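Local atomic coordinates of DNA repair protein rad60 (Schizosaccharomyces pombe, PDB entry 3GOE), a protein that is required for recombinational repair of DNA double-strand breaks, possibly alongside the Smc5-Smc6 complex, and ends in a SUMO-like domain. Residues R38-E42 and V43-F47; S25-V28 and D29-V32. All blocks are in the same frame, centred on the assembly; numbering follows the deposited sequence.

Contact 1 of 2, residues R38-E42 and V43-F47; sequences RYCTE and VKISF
Val43 lies over one face of the Tyr39 ring, one helical turn further on. Its CG2 sits 4.0 Å from the ring centroid of Tyr39, 23° off the normal and offset toward the rim, in a CH-pi contact. CG1 meets the ring beside it, 3.7 Å from Tyr39 CE1. With chi1 at 171°, Tyr39 CG points away from its backbone N and the ring runs along the helix flank toward this valine. Ile45 CD1 reaches the ring obliquely, 3.9 Å from Tyr39 CE2. Its CG1 also packs on sulfur, 3.8 Å from Cys40 SG. That SG lies at the edge of the Phe47 ring, near its plane. Helix 32-43 of this ubiquitin-like beta-grasp domain ends here, and Lys44 takes a positive phi (68°). Ile45 N then bonds back to Cys40 O at 3.0 Å, in the carbonyl plane. This is a Schellman-like C-cap with apolar packing of Cys40 on Ile45. The 6→1 bond is present, while Lys44 N bonds weakly to Cys40 O in place of the 5→2 bond. Thr41 O accepts a hydrogen bond from a water, which accepts a weak one from Lys44 NZ. Further out, Tyr39 OH hydrogen-bonds Glu20 O and Ser19 OG. Ser19 is a calcium ligand, which places the Tyr39 hydroxyl in the second shell of the calcium site.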
loop_
_atom_site.group_PDB
_atom_site.type_symbol
_atom_site.label_atom_id
_atom_site.label_comp_id
_atom_site.label_asym_id
_atom_site.label_seq_id
_atom_site.Cartn_x
_atom_site.Cartn_y
_atom_site.Cartn_z
ATOM N N ARG A 38 -6.539 0.687 -4.797
ATOM C CA ARG A 38 -7.496 0.781 -3.689
ATOM C C ARG A 38 -7.382 2.139 -2.999
ATOM O O ARG A 38 -8.398 2.757 -2.679
ATOM C CB ARG A 38 -7.269 -0.389 -2.733
ATOM C CG ARG A 38 -8.205 -0.351 -1.533
ATOM C CD ARG A 38 -9.672 -0.465 -1.848
ATOM N NE ARG A 38 -10.071 -1.682 -2.535
ATOM C CZ ARG A 38 -10.300 -2.852 -1.945
ATOM N NH1 ARG A 38 -10.136 -3.021 -0.660
ATOM N NH2 ARG A 38 -10.697 -3.923 -2.672
ATOM N N TYR A 39 -6.169 2.613 -2.756
ATOM C CA TYR A 39 -5.987 3.959 -2.242
ATOM C C TYR A 39 -6.741 4.975 -3.114
ATOM O O TYR A 39 -7.465 5.840 -2.625
ATOM C CB TYR A 39 -4.480 4.298 -2.162
ATOM C CG TYR A 39 -4.265 5.753 -1.842
ATOM C CD1 TYR A 39 -4.385 6.233 -0.538
ATOM C CD2 TYR A 39 -3.940 6.650 -2.840
ATOM C CE1 TYR A 39 -4.190 7.584 -0.258
ATOM C CE2 TYR A 39 -3.787 7.988 -2.538
ATOM C CZ TYR A 39 -3.902 8.459 -1.260
ATOM O OH TYR A 39 -3.762 9.810 -1.016
ATOM N N CYS A 40 -6.545 4.848 -4.429
ATOM C CA CYS A 40 -7.137 5.821 -5.341
ATOM C C CYS A 40 -8.657 5.777 -5.302
ATOM O O CYS A 40 -9.288 6.857 -5.350
ATOM C CB CYS A 40 -6.640 5.597 -6.776
ATOM S SG CYS A 40 -4.903 6.067 -7.005
ATOM N N THR A 41 -9.280 4.613 -5.274
ATOM C CA THR A 41 -10.741 4.584 -5.191
ATOM C C THR A 41 -11.205 5.069 -3.813
ATOM O O THR A 41 -12.312 5.673 -3.747
ATOM C CB THR A 41 -11.350 3.234 -5.535
ATOM O OG1 THR A 41 -10.855 2.167 -4.740
ATOM C CG2 THR A 41 -11.154 2.843 -6.994
ATOM N N GLU A 42 -10.474 4.868 -2.768
ATOM C CA GLU A 42 -10.908 5.304 -1.439
ATOM C C GLU A 42 -10.844 6.808 -1.306
ATOM O O GLU A 42 -11.724 7.421 -0.691
ATOM C CB GLU A 42 -10.053 4.635 -0.355
ATOM C CG GLU A 42 -10.322 3.172 -0.156
ATOM C CD GLU A 42 -11.679 2.952 0.438
ATOM O OE1 GLU A 42 -12.023 3.637 1.396
ATOM O OE2 GLU A 42 -12.468 2.159 -0.032
ATOM N N VAL A 43 -9.836 7.458 -1.871
ATOM C CA VAL A 43 -9.726 8.912 -1.753
ATOM C C VAL A 43 -10.266 9.623 -2.986
ATOM O O VAL A 43 -10.289 10.854 -3.039
ATOM C CB VAL A 43 -8.294 9.361 -1.431
ATOM C CG1 VAL A 43 -7.738 8.732 -0.126
ATOM C CG2 VAL A 43 -7.324 9.169 -2.552
ATOM N N LYS A 44 -10.685 8.896 -3.983
ATOM C CA LYS A 44 -11.372 9.377 -5.202
ATOM C C LYS A 44 -10.455 10.196 -6.093
ATOM O O LYS A 44 -10.880 11.165 -6.740
ATOM C CB LYS A 44 -12.670 10.125 -4.873
ATOM C CG LYS A 44 -13.653 9.192 -4.071
ATOM C CD LYS A 44 -15.037 9.817 -3.922
ATOM C CE LYS A 44 -15.973 8.892 -3.090
ATOM N NZ LYS A 44 -15.470 7.495 -3.178
ATOM N N ILE A 45 -9.214 9.764 -6.230
ATOM C CA ILE A 45 -8.299 10.305 -7.234
ATOM C C ILE A 45 -8.153 9.314 -8.350
ATOM O O ILE A 45 -8.401 8.093 -8.184
ATOM C CB ILE A 45 -6.948 10.731 -6.674
ATOM C CG1 ILE A 45 -6.068 9.584 -6.238
ATOM C CG2 ILE A 45 -7.149 11.768 -5.566
ATOM C CD1 ILE A 45 -4.658 9.941 -5.841
ATOM N N SER A 46 -7.709 9.763 -9.525
ATOM C CA SER A 46 -7.594 8.873 -10.644
ATOM C C SER A 46 -6.325 8.010 -10.578
ATOM O O SER A 46 -5.223 8.522 -10.455
ATOM C CB SER A 46 -7.570 9.637 -11.960
ATOM O OG SER A 46 -8.765 10.259 -12.203
ATOM N N PHE A 47 -6.462 6.714 -10.724
ATOM C CA PHE A 47 -5.320 5.823 -10.777
ATOM C C PHE A 47 -4.534 6.101 -12.053
ATOM O O PHE A 47 -5.081 6.252 -13.132
ATOM C CB PHE A 47 -5.771 4.370 -10.746
ATOM C CG PHE A 47 -4.597 3.409 -10.930
ATOM C CD1 PHE A 47 -4.335 2.789 -12.113
ATOM C CD2 PHE A 47 -3.725 3.218 -9.863
ATOM C CE1 PHE A 47 -3.203 2.009 -12.304
ATOM C CE2 PHE A 47 -2.598 2.430 -10.046
ATOM C CZ PHE A 47 -2.364 1.816 -11.235
HETATM O O HOH W 1 -14.310 5.772 -5.599
#

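Contact 2 of 2, residues S25-V28 and D29-V32; sequences SIPV and DFTV
This is a local proline-aromatic contact round a type I beta turn, Pro27 to Phe30. It sits where strand 22-27 of the beta-grasp fold hands over to helix 32-43. The turn is closed by Phe30 N, which donates to Pro27 O at 3.0 Å. The donor stands above the carbonyl plane, 58° out of it, and the N-H points fairly straight at the oxygen. The side chains meet beside this bond. Phe30 CG lies beside its own backbone N and anti to the carbonyl carbon (chi1 -82°), which brings the ring back across the pyrrolidine. Asp29 leans on the same proline, with OD1 3.5 Å from Pro27 CB. Further backbone bonds hold the turn. Val28 pairs through its backbone with Lys8 and Gln67, and Phe30 with Val66. Thr31 is the N-cap of the helix: its side chain caps a backbone N, and Asp34 OD2 bonds back to Thr31 N, consistent with a capping box. The packing itself is close. Pro27 CG comes to 3.5 Å from Phe30 CE1. Pro27 CD sits almost over the middle of the Phe30 ring, 3.6 Å from its centroid and 9° off the normal, as a CH-pi contact.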
loop_
_atom_site.group_PDB
_atom_site.type_symbol
_atom_site.label_atom_id
_atom_site.label_comp_id
_atom_site.label_asym_id
_atom_site.label_seq_id
_atom_site.Cartn_x
_atom_site.Cartn_y
_atom_site.Cartn_z
ATOM N N SER A 25 -6.745 -1.250 5.450
ATOM C CA SER A 25 -6.475 -2.610 5.903
ATOM C C SER A 25 -6.594 -3.440 4.631
ATOM O O SER A 25 -7.645 -3.615 4.030
ATOM C CB SER A 25 -7.446 -3.024 6.948
ATOM O OG SER A 25 -8.791 -2.736 6.622
ATOM N N ILE A 26 -5.450 -3.913 4.164
ATOM C CA ILE A 26 -5.492 -4.574 2.882
ATOM C C ILE A 26 -4.873 -5.986 2.950
ATOM O O ILE A 26 -4.065 -6.320 3.807
ATOM C CB ILE A 26 -4.871 -3.932 1.633
ATOM C CG1 ILE A 26 -3.359 -3.837 1.801
ATOM C CG2 ILE A 26 -5.605 -2.651 1.281
ATOM C CD1 ILE A 26 -2.708 -3.870 0.422
ATOM N N PRO A 27 -5.354 -6.845 2.077
ATOM C CA PRO A 27 -4.812 -8.219 2.028
ATOM C C PRO A 27 -3.368 -8.250 1.600
ATOM O O PRO A 27 -2.968 -7.589 0.656
ATOM C CB PRO A 27 -5.715 -8.900 0.987
ATOM C CG PRO A 27 -6.978 -8.100 0.996
ATOM C CD PRO A 27 -6.537 -6.717 1.195
ATOM N N VAL A 28 -2.591 -9.082 2.281
ATOM C CA VAL A 28 -1.171 -9.174 1.947
ATOM C C VAL A 28 -0.913 -9.902 0.648
ATOM O O VAL A 28 0.167 -9.813 0.087
ATOM C CB VAL A 28 -0.390 -9.835 3.108
ATOM C CG1 VAL A 28 -0.473 -8.973 4.361
ATOM C CG2 VAL A 28 -0.835 -11.267 3.352
ATOM N N ASP A 29 -1.917 -10.556 0.060
ATOM C CA ASP A 29 -1.799 -11.095 -1.275
ATOM C C ASP A 29 -2.124 -10.061 -2.374
ATOM O O ASP A 29 -1.916 -10.383 -3.555
ATOM C CB ASP A 29 -2.577 -12.406 -1.400
ATOM C CG ASP A 29 -4.047 -12.258 -1.536
ATOM O OD1 ASP A 29 -4.584 -11.151 -1.373
ATOM O OD2 ASP A 29 -4.678 -13.337 -1.831
ATOM N N PHE A 30 -2.571 -8.861 -2.034
ATOM C CA PHE A 30 -2.640 -7.826 -3.033
ATOM C C PHE A 30 -1.228 -7.471 -3.484
ATOM O O PHE A 30 -0.315 -7.496 -2.678
ATOM C CB PHE A 30 -3.320 -6.563 -2.463
ATOM C CG PHE A 30 -4.811 -6.478 -2.414
ATOM C CD1 PHE A 30 -5.567 -7.626 -2.558
ATOM C CD2 PHE A 30 -5.436 -5.253 -2.228
ATOM C CE1 PHE A 30 -6.994 -7.554 -2.465
ATOM C CE2 PHE A 30 -6.816 -5.159 -2.104
ATOM C CZ PHE A 30 -7.539 -6.324 -2.261
ATOM N N THR A 31 -1.110 -7.027 -4.710
ATOM C CA THR A 31 0.113 -6.378 -5.118
ATOM C C THR A 31 0.175 -4.931 -4.635
ATOM O O THR A 31 -0.797 -4.334 -4.210
ATOM C CB THR A 31 0.285 -6.427 -6.661
ATOM O OG1 THR A 31 -0.786 -5.762 -7.222
ATOM C CG2 THR A 31 0.421 -7.829 -7.150
ATOM N N VAL A 32 1.374 -4.367 -4.712
ATOM C CA VAL A 32 1.561 -2.952 -4.471
ATOM C C VAL A 32 0.690 -2.138 -5.424
ATOM O O VAL A 32 0.071 -1.159 -5.008
ATOM C CB VAL A 32 3.070 -2.610 -4.578
ATOM C CG1 VAL A 32 3.303 -1.131 -4.673
ATOM C CG2 VAL A 32 3.786 -3.277 -3.403
#

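How the contacts relate
From the N terminus, strand 9-16 turns back into strand 22-27, and contact 2 comes at the end of that second strand. It closes the short turn into helix 32-43. Contact 1 follows at the far end of the same helix, where the chain leaves for strand 52-55. The two are in series and neither nest nor cross, with centres about 15 Å apart. They meet directly, as Arg38 NH2 packs 4.0 Å from Phe30 CZ. Strand 22-27 joins them again: its last residues supply one side of contact 2, while Leu22, its first residue, is touched by Tyr39, Glu42 and Val43. The helix thus packs on this edge strand at both ends, with Ile26 on Leu35 nearer its start.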